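Local coordinates for phosphodiesterase (Candida albicans, PDB 6CPU), which belongs to the phosphodiesterases of the HD clan and carries a zinc ion and a magnesium ion in a largely helical chain, at residues 77-82 / 188-193; 87-92 / 181-186. One frame throughout, in Å; residues are numbered along the deposited sequence.

Contact 1 of 2, residues 77-82 / 188-193; sequences SKLDNL and RLMIEE
Glu193, the last residue of helix 177-193, grips loop 77-82 with both carboxylate oxygens. Its CB rests against Leu79 CD1 at 4.0 Å. With CG anti to the carbonyl carbon (chi1 -62°) and the chain extended from there, the side chain runs alongside Leu79, the two pointing opposite ways, and carries the carboxylate across to the loop. At the tip the two oxygens part ways. Glu193 OE1 accepts a very short bond, 2.5 Å, from Ser77 OG, the exact length being doubtful. Glu193 OE2 takes the backbone N-H of Leu79 at 2.7 Å; the N-H meets it on the syn side, 25° out of the carboxylate plane. Two anchors on separate atoms should fix how the carboxylate is turned.

Ser77 OG is engaged twice, since it also accepts from Asp80 N at 2.9 Å in a nearly straight bond. One helix turn back from Glu193, Leu189 supplies the apolar half. Its CD1 lies 3.9 Å from Lys78 CB, the two side chains set roughly perpendicular to each other, while its CD2 reaches Leu82 CD2 at 3.8 Å. Met190 CG touches Leu79 CD2 beside them.

The Ser77-Asp80 bond makes an ST motif, overlapping a type I beta turn from Leu79 to Leu82; the glutamate at the helix end holds the ST motif by Ser77 OG and the N-H of Leu79.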
ATOM      1  N   SER A  77     -13.130 -16.675 -25.195  1.00 48.47           N
ATOM      2  CA  SER A  77     -12.323 -15.761 -24.381  1.00 43.48           C
ATOM      3  C   SER A  77     -11.079 -15.207 -25.071  1.00 39.25           C
ATOM      4  O   SER A  77     -10.199 -15.957 -25.504  1.00 36.43           O
ATOM      5  CB  SER A  77     -11.892 -16.447 -23.080  1.00 44.16           C
ATOM      6  OG  SER A  77     -10.822 -15.735 -22.477  1.00 43.67           O
ATOM      7  N   LYS A  78     -10.989 -13.883 -25.120  1.00 38.17           N
ATOM      8  CA  LYS A  78      -9.790 -13.222 -25.631  1.00 37.46           C
ATOM      9  C   LYS A  78      -8.570 -13.475 -24.733  1.00 35.02           C
ATOM     10  O   LYS A  78      -7.463 -13.671 -25.230  1.00 33.60           O
ATOM     11  CB  LYS A  78     -10.051 -11.728 -25.814  1.00 40.06           C
ATOM     12  CG  LYS A  78     -10.934 -11.450 -27.022  1.00 43.56           C
ATOM     13  CD  LYS A  78     -11.324  -9.988 -27.135  1.00 46.90           C
ATOM     14  CE  LYS A  78     -11.979  -9.715 -28.481  1.00 48.61           C
ATOM     15  NZ  LYS A  78     -12.225  -8.264 -28.703  1.00 51.63           N
ATOM     16  N   LEU A  79      -8.772 -13.510 -23.417  1.00 33.88           N
ATOM     17  CA  LEU A  79      -7.664 -13.808 -22.495  1.00 32.65           C
ATOM     18  C   LEU A  79      -7.089 -15.187 -22.757  1.00 31.12           C
ATOM     19  O   LEU A  79      -5.874 -15.360 -22.877  1.00 31.71           O
ATOM     20  CB  LEU A  79      -8.116 -13.742 -21.027  1.00 32.85           C
ATOM     21  CG  LEU A  79      -8.019 -12.421 -20.276  1.00 33.77           C
ATOM     22  CD1 LEU A  79      -8.533 -12.639 -18.859  1.00 33.53           C
ATOM     23  CD2 LEU A  79      -6.600 -11.868 -20.274  1.00 33.18           C
ATOM     24  N   ASP A  80      -7.976 -16.174 -22.836  1.00 31.21           N
ATOM     25  CA  ASP A  80      -7.575 -17.564 -23.029  1.00 33.30           C
ATOM     26  C   ASP A  80      -6.886 -17.782 -24.386  1.00 34.17           C
ATOM     27  O   ASP A  80      -5.992 -18.616 -24.501  1.00 33.98           O
ATOM     28  CB  ASP A  80      -8.790 -18.491 -22.883  1.00 34.43           C
ATOM     29  CG  ASP A  80      -9.387 -18.479 -21.456  1.00 36.47           C
ATOM     30  OD1 ASP A  80      -8.714 -18.030 -20.490  1.00 33.78           O
ATOM     31  OD2 ASP A  80     -10.543 -18.930 -21.302  1.00 36.88           O
ATOM     32  N   ASN A  81      -7.282 -16.995 -25.386  1.00 35.30           N
ATOM     33  CA  ASN A  81      -6.747 -17.116 -26.743  1.00 37.46           C
ATOM     34  C   ASN A  81      -5.560 -16.208 -27.077  1.00 36.70           C
ATOM     35  O   ASN A  81      -5.154 -16.139 -28.244  1.00 36.19           O
ATOM     36  CB  ASN A  81      -7.886 -16.894 -27.748  1.00 38.73           C
ATOM     37  CG  ASN A  81      -8.913 -18.013 -27.705  1.00 42.18           C
ATOM     38  OD1 ASN A  81      -8.559 -19.194 -27.781  1.00 44.82           O
ATOM     39  ND2 ASN A  81     -10.188 -17.654 -27.575  1.00 43.81           N
ATOM     40  N   LEU A  82      -4.986 -15.526 -26.075  1.00 33.55           N
ATOM     41  CA  LEU A  82      -3.821 -14.670 -26.307  1.00 31.83           C
ATOM     42  C   LEU A  82      -2.642 -15.476 -26.817  1.00 31.22           C
ATOM     43  O   LEU A  82      -2.419 -16.585 -26.359  1.00 31.94           O
ATOM     44  CB  LEU A  82      -3.368 -13.974 -25.015  1.00 30.22           C
ATOM     45  CG  LEU A  82      -4.240 -12.855 -24.458  1.00 29.86           C
ATOM     46  CD1 LEU A  82      -3.724 -12.502 -23.065  1.00 30.73           C
ATOM     47  CD2 LEU A  82      -4.272 -11.621 -25.357  1.00 29.90           C
ATOM     48  N   ARG A 188      -7.277  -3.871 -19.757  1.00 26.79           N
ATOM     49  CA  ARG A 188      -8.677  -3.706 -20.141  1.00 27.39           C
ATOM     50  C   ARG A 188      -9.353  -5.045 -20.452  1.00 27.91           C
ATOM     51  O   ARG A 188     -10.532  -5.233 -20.156  1.00 28.53           O
ATOM     52  CB  ARG A 188      -8.787  -2.728 -21.317  1.00 28.75           C
ATOM     53  CG  ARG A 188      -8.325  -1.316 -20.983  1.00 30.59           C
ATOM     54  CD  ARG A 188      -9.309  -0.588 -20.081  1.00 32.33           C
ATOM     55  NE  ARG A 188      -8.693   0.520 -19.351  1.00 34.54           N
ATOM     56  CZ  ARG A 188      -9.315   1.252 -18.429  1.00 35.36           C
ATOM     57  NH1 ARG A 188     -10.585   1.015 -18.124  1.00 37.19           N
ATOM     58  NH2 ARG A 188      -8.672   2.234 -17.804  1.00 35.47           N
ATOM     59  N   LEU A 189      -8.590  -5.983 -21.002  1.00 28.90           N
ATOM     60  CA  LEU A 189      -9.075  -7.335 -21.268  1.00 29.69           C
ATOM     61  C   LEU A 189      -9.474  -8.017 -19.963  1.00 29.39           C
ATOM     62  O   LEU A 189     -10.527  -8.646 -19.875  1.00 28.16           O
ATOM     63  CB  LEU A 189      -8.000  -8.151 -21.992  1.00 31.64           C
ATOM     64  CG  LEU A 189      -8.376  -9.050 -23.160  1.00 34.35           C
ATOM     65  CD1 LEU A 189      -9.191  -8.292 -24.217  1.00 35.62           C
ATOM     66  CD2 LEU A 189      -7.105  -9.601 -23.776  1.00 34.26           C
ATOM     67  N   MET A 190      -8.641  -7.882 -18.934  1.00 27.11           N
ATOM     68  CA  MET A 190      -8.986  -8.462 -17.636  1.00 26.32           C
ATOM     69  C   MET A 190     -10.249  -7.854 -17.039  1.00 24.97           C
ATOM     70  O   MET A 190     -11.046  -8.574 -16.449  1.00 26.60           O
ATOM     71  CB  MET A 190      -7.820  -8.340 -16.655  1.00 25.33           C
ATOM     72  CG  MET A 190      -6.690  -9.278 -17.004  1.00 25.56           C
ATOM     73  SD  MET A 190      -5.372  -9.299 -15.779  1.00 25.67           S
ATOM     74  CE  MET A 190      -4.604  -7.706 -16.095  1.00 26.84           C
ATOM     75  N   ILE A 191     -10.443  -6.548 -17.195  1.00 25.03           N
ATOM     76  CA  ILE A 191     -11.648  -5.880 -16.693  1.00 26.50           C
ATOM     77  C   ILE A 191     -12.882  -6.440 -17.402  1.00 28.52           C
ATOM     78  O   ILE A 191     -13.926  -6.650 -16.784  1.00 27.77           O
ATOM     79  CB  ILE A 191     -11.565  -4.362 -16.883  1.00 26.61           C
ATOM     80  CG1 ILE A 191     -10.542  -3.782 -15.891  1.00 26.12           C
ATOM     81  CG2 ILE A 191     -12.926  -3.700 -16.695  1.00 27.46           C
ATOM     82  CD1 ILE A 191     -10.025  -2.407 -16.255  1.00 26.82           C
ATOM     83  N   GLU A 192     -12.718  -6.697 -18.694  1.00 29.24           N
ATOM     84  CA  GLU A 192     -13.788  -7.211 -19.543  1.00 31.88           C
ATOM     85  C   GLU A 192     -14.186  -8.637 -19.168  1.00 30.93           C
ATOM     86  O   GLU A 192     -15.378  -8.964 -19.133  1.00 30.11           O
ATOM     87  CB  GLU A 192     -13.331  -7.160 -21.002  1.00 35.53           C
ATOM     88  CG  GLU A 192     -14.454  -7.175 -22.020  1.00 39.77           C
ATOM     89  CD  GLU A 192     -13.939  -7.255 -23.447  1.00 42.95           C
ATOM     90  OE1 GLU A 192     -14.611  -7.896 -24.278  1.00 47.62           O
ATOM     91  OE2 GLU A 192     -12.859  -6.695 -23.736  1.00 44.10           O
ATOM     92  N   GLU A 193     -13.200  -9.480 -18.861  1.00 28.93           N
ATOM     93  CA  GLU A 193     -13.453 -10.907 -18.605  1.00 30.12           C
ATOM     94  C   GLU A 193     -13.501 -11.354 -17.147  1.00 30.02           C
ATOM     95  O   GLU A 193     -14.119 -12.372 -16.844  1.00 30.22           O
ATOM     96  CB  GLU A 193     -12.426 -11.747 -19.343  1.00 33.26           C
ATOM     97  CG  GLU A 193     -12.500 -11.569 -20.856  1.00 36.24           C
ATOM     98  CD  GLU A 193     -11.710 -12.621 -21.606  1.00 38.69           C
ATOM     99  OE1 GLU A 193     -11.713 -13.803 -21.198  1.00 43.27           O
ATOM    100  OE2 GLU A 193     -11.080 -12.266 -22.616  1.00 45.69           O
TER

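Contact 2 of 2, residues 87-92 / 181-186; sequences KSLLIQ and NQLIYL
Lys87 NZ is gripped by two carbonyl oxygens, those of Asp80 and Leu82, which tie the first part of helix 84-94 back onto the loop that leads into it. Across to helix 177-193 the contact is apolar, with no hydrogen bond between the segments, and Leu89 is the central side chain, meeting Gln182, Leu183 and Leu186. Its CG stands anti to the backbone N (chi1 176°), which sends both methyls over the facing helix. There they divide: Leu89 CD2 lies 3.6 Å from Gln182 CG, whereas Leu89 CD1 lies 3.7 Å from Leu183 CD2. Leu183 CD2 is closer still to the branch point, at 3.6 Å from Leu89 CG. From the next turn, Leu186 CD1 comes within 3.9 Å of Leu89 CD2 and also touches Leu90 CB at 4.2 Å, bridging two consecutive leucines.

The segment axes cross almost perpendicularly (-87°), 10.3 Å apart at their closest, and the packing is concentrated on this one group of side chains. Behind it, Ile91 faces Phe25 and Leu32 of helix 25-34 and strand 100-103, while Leu183 touches helix 84-94 through Leu89 and helix 377-394 through Ile393.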
ATOM      1  N   LYS A  87       0.436 -13.571 -23.124  1.00 26.59           N
ATOM      2  CA  LYS A  87       0.208 -14.262 -21.846  1.00 27.21           C
ATOM      3  C   LYS A  87       1.412 -14.067 -20.930  1.00 26.62           C
ATOM      4  O   LYS A  87       1.281 -13.769 -19.729  1.00 25.69           O
ATOM      5  CB  LYS A  87      -0.023 -15.765 -22.059  1.00 27.60           C
ATOM      6  CG  LYS A  87      -1.349 -16.117 -22.721  1.00 27.48           C
ATOM      7  CD  LYS A  87      -1.788 -17.523 -22.341  1.00 29.16           C
ATOM      8  CE  LYS A  87      -3.153 -17.859 -22.912  1.00 30.38           C
ATOM      9  NZ  LYS A  87      -3.077 -18.167 -24.371  1.00 30.49           N
ATOM     10  N   SER A  88       2.586 -14.218 -21.521  1.00 25.82           N
ATOM     11  CA  SER A  88       3.845 -14.065 -20.830  1.00 27.14           C
ATOM     12  C   SER A  88       4.041 -12.621 -20.342  1.00 25.76           C
ATOM     13  O   SER A  88       4.482 -12.401 -19.205  1.00 23.50           O
ATOM     14  CB  SER A  88       4.979 -14.490 -21.765  1.00 28.47           C
ATOM     15  OG  SER A  88       6.241 -14.370 -21.154  1.00 33.07           O
ATOM     16  N   LEU A  89       3.712 -11.653 -21.194  1.00 24.42           N
ATOM     17  CA  LEU A  89       3.773 -10.238 -20.838  1.00 24.65           C
ATOM     18  C   LEU A  89       2.857  -9.928 -19.653  1.00 23.34           C
ATOM     19  O   LEU A  89       3.270  -9.229 -18.707  1.00 22.69           O
ATOM     20  CB  LEU A  89       3.388  -9.365 -22.038  1.00 25.29           C
ATOM     21  CG  LEU A  89       3.298  -7.850 -21.841  1.00 26.57           C
ATOM     22  CD1 LEU A  89       4.608  -7.309 -21.309  1.00 26.93           C
ATOM     23  CD2 LEU A  89       2.923  -7.150 -23.146  1.00 28.58           C
ATOM     24  N   LEU A  90       1.638 -10.467 -19.702  1.00 20.56           N
ATOM     25  CA  LEU A  90       0.669 -10.282 -18.624  1.00 20.80           C
ATOM     26  C   LEU A  90       1.218 -10.788 -17.268  1.00 20.98           C
ATOM     27  O   LEU A  90       1.163 -10.083 -16.273  1.00 21.95           O
ATOM     28  CB  LEU A  90      -0.635 -10.994 -18.970  1.00 21.58           C
ATOM     29  CG  LEU A  90      -1.894 -10.642 -18.158  1.00 21.59           C
ATOM     30  CD1 LEU A  90      -3.163 -10.918 -18.965  1.00 21.66           C
ATOM     31  CD2 LEU A  90      -1.953 -11.399 -16.841  1.00 21.74           C
ATOM     32  N   ILE A  91       1.722 -12.013 -17.245  1.00 20.72           N
ATOM     33  CA  ILE A  91       2.264 -12.623 -16.029  1.00 21.54           C
ATOM     34  C   ILE A  91       3.496 -11.853 -15.529  1.00 22.38           C
ATOM     35  O   ILE A  91       3.601 -11.526 -14.341  1.00 20.18           O
ATOM     36  CB  ILE A  91       2.615 -14.116 -16.284  1.00 22.46           C
ATOM     37  CG1 ILE A  91       1.345 -14.964 -16.495  1.00 22.80           C
ATOM     38  CG2 ILE A  91       3.441 -14.706 -15.160  1.00 22.08           C
ATOM     39  CD1 ILE A  91       0.295 -14.840 -15.399  1.00 23.51           C
ATOM     40  N   GLN A  92       4.426 -11.570 -16.436  1.00 21.16           N
ATOM     41  CA  GLN A  92       5.642 -10.832 -16.101  1.00 23.70           C
ATOM     42  C   GLN A  92       5.351  -9.479 -15.427  1.00 21.84           C
ATOM     43  O   GLN A  92       6.030  -9.095 -14.463  1.00 22.28           O
ATOM     44  CB  GLN A  92       6.453 -10.621 -17.380  1.00 26.14           C
ATOM     45  CG  GLN A  92       7.882 -10.174 -17.197  1.00 31.57           C
ATOM     46  CD  GLN A  92       8.564  -9.861 -18.523  1.00 35.14           C
ATOM     47  OE1 GLN A  92       7.935  -9.376 -19.476  1.00 39.30           O
ATOM     48  NE2 GLN A  92       9.851 -10.128 -18.590  1.00 38.03           N
ATOM     49  N   ASN A 181       1.182   0.445 -24.291  1.00 25.05           N
ATOM     50  CA  ASN A 181      -0.170   0.302 -24.806  1.00 24.99           C
ATOM     51  C   ASN A 181      -0.661  -1.128 -24.825  1.00 24.41           C
ATOM     52  O   ASN A 181      -1.867  -1.367 -24.682  1.00 24.37           O
ATOM     53  CB  ASN A 181      -0.288   0.933 -26.197  1.00 27.88           C
ATOM     54  CG  ASN A 181      -0.148   2.433 -26.155  1.00 28.30           C
ATOM     55  OD1 ASN A 181      -0.621   3.101 -25.232  1.00 30.84           O
ATOM     56  ND2 ASN A 181       0.499   2.981 -27.172  1.00 34.11           N
ATOM     57  N   GLN A 182       0.267  -2.073 -24.977  1.00 23.88           N
ATOM     58  CA  GLN A 182      -0.053  -3.486 -24.910  1.00 25.99           C
ATOM     59  C   GLN A 182      -0.462  -3.887 -23.477  1.00 24.70           C
ATOM     60  O   GLN A 182      -1.418  -4.639 -23.291  1.00 23.29           O
ATOM     61  CB  GLN A 182       1.132  -4.325 -25.402  1.00 28.81           C
ATOM     62  CG  GLN A 182       0.816  -5.779 -25.734  1.00 31.76           C
ATOM     63  CD  GLN A 182      -0.128  -5.947 -26.922  1.00 34.44           C
ATOM     64  OE1 GLN A 182      -0.587  -7.051 -27.205  1.00 38.27           O
ATOM     65  NE2 GLN A 182      -0.424  -4.854 -27.614  1.00 34.50           N
ATOM     66  N   LEU A 183       0.259  -3.387 -22.474  1.00 24.76           N
ATOM     67  CA  LEU A 183      -0.146  -3.618 -21.070  1.00 23.91           C
ATOM     68  C   LEU A 183      -1.513  -3.022 -20.753  1.00 24.01           C
ATOM     69  O   LEU A 183      -2.280  -3.623 -20.013  1.00 24.07           O
ATOM     70  CB  LEU A 183       0.895  -3.059 -20.089  1.00 23.04           C
ATOM     71  CG  LEU A 183       2.215  -3.822 -20.099  1.00 23.51           C
ATOM     72  CD1 LEU A 183       3.230  -3.107 -19.251  1.00 23.53           C
ATOM     73  CD2 LEU A 183       2.056  -5.263 -19.619  1.00 24.03           C
ATOM     74  N   ILE A 184      -1.804  -1.831 -21.295  1.00 23.97           N
ATOM     75  CA  ILE A 184      -3.105  -1.185 -21.125  1.00 24.67           C
ATOM     76  C   ILE A 184      -4.194  -2.063 -21.743  1.00 25.18           C
ATOM     77  O   ILE A 184      -5.281  -2.228 -21.178  1.00 23.87           O
ATOM     78  CB  ILE A 184      -3.131   0.242 -21.739  1.00 26.02           C
ATOM     79  CG1 ILE A 184      -2.263   1.197 -20.911  1.00 25.94           C
ATOM     80  CG2 ILE A 184      -4.551   0.799 -21.794  1.00 26.50           C
ATOM     81  CD1 ILE A 184      -2.019   2.555 -21.536  1.00 26.01           C
ATOM     82  N   TYR A 185      -3.885  -2.628 -22.905  1.00 26.42           N
ATOM     83  CA  TYR A 185      -4.794  -3.518 -23.613  1.00 27.58           C
ATOM     84  C   TYR A 185      -5.110  -4.768 -22.787  1.00 25.96           C
ATOM     85  O   TYR A 185      -6.258  -5.175 -22.670  1.00 25.99           O
ATOM     86  CB  TYR A 185      -4.183  -3.903 -24.962  1.00 29.18           C
ATOM     87  CG  TYR A 185      -4.879  -5.064 -25.630  1.00 33.01           C
ATOM     88  CD1 TYR A 185      -4.288  -6.320 -25.683  1.00 34.69           C
ATOM     89  CD2 TYR A 185      -6.130  -4.901 -26.210  1.00 36.74           C
ATOM     90  CE1 TYR A 185      -4.928  -7.386 -26.294  1.00 38.38           C
ATOM     91  CE2 TYR A 185      -6.777  -5.956 -26.824  1.00 39.00           C
ATOM     92  CZ  TYR A 185      -6.175  -7.194 -26.864  1.00 39.64           C
ATOM     93  OH  TYR A 185      -6.836  -8.234 -27.481  1.00 46.42           O
ATOM     94  N   LEU A 186      -4.075  -5.351 -22.195  1.00 26.03           N
ATOM     95  CA  LEU A 186      -4.230  -6.534 -21.352  1.00 25.89           C
ATOM     96  C   LEU A 186      -4.962  -6.203 -20.055  1.00 24.42           C
ATOM     97  O   LEU A 186      -5.748  -7.001 -19.576  1.00 25.16           O
ATOM     98  CB  LEU A 186      -2.867  -7.168 -21.080  1.00 25.87           C
ATOM     99  CG  LEU A 186      -2.125  -7.752 -22.288  1.00 26.78           C
ATOM    100  CD1 LEU A 186      -0.682  -8.099 -21.961  1.00 27.18           C
ATOM    101  CD2 LEU A 186      -2.841  -8.976 -22.825  1.00 27.63           C
TER

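Overall arrangement
The two contacts lie about 11 Å apart, centre to centre, and share helix 177-193: contact 2 uses its middle, contact 1 its C-terminal end. Along the chain the order is loop 77-82, segment 87-92, segment 181-186, then 188-193, so contact 2 is nested inside contact 1. They meet where Leu82 CD1 packs 3.6 Å from Leu186 CD2. Loop 77-82 and helix 84-94 belong to the connection between strands 46-49 and 100-103, neighbours in a four-stranded parallel sheet, a beta-alpha-beta crossover. Together the contacts dock this N-terminal alpha/beta part onto helix 177-193; the zinc ligands His278, His349, Asp350 and Asp462 all come later in the chain.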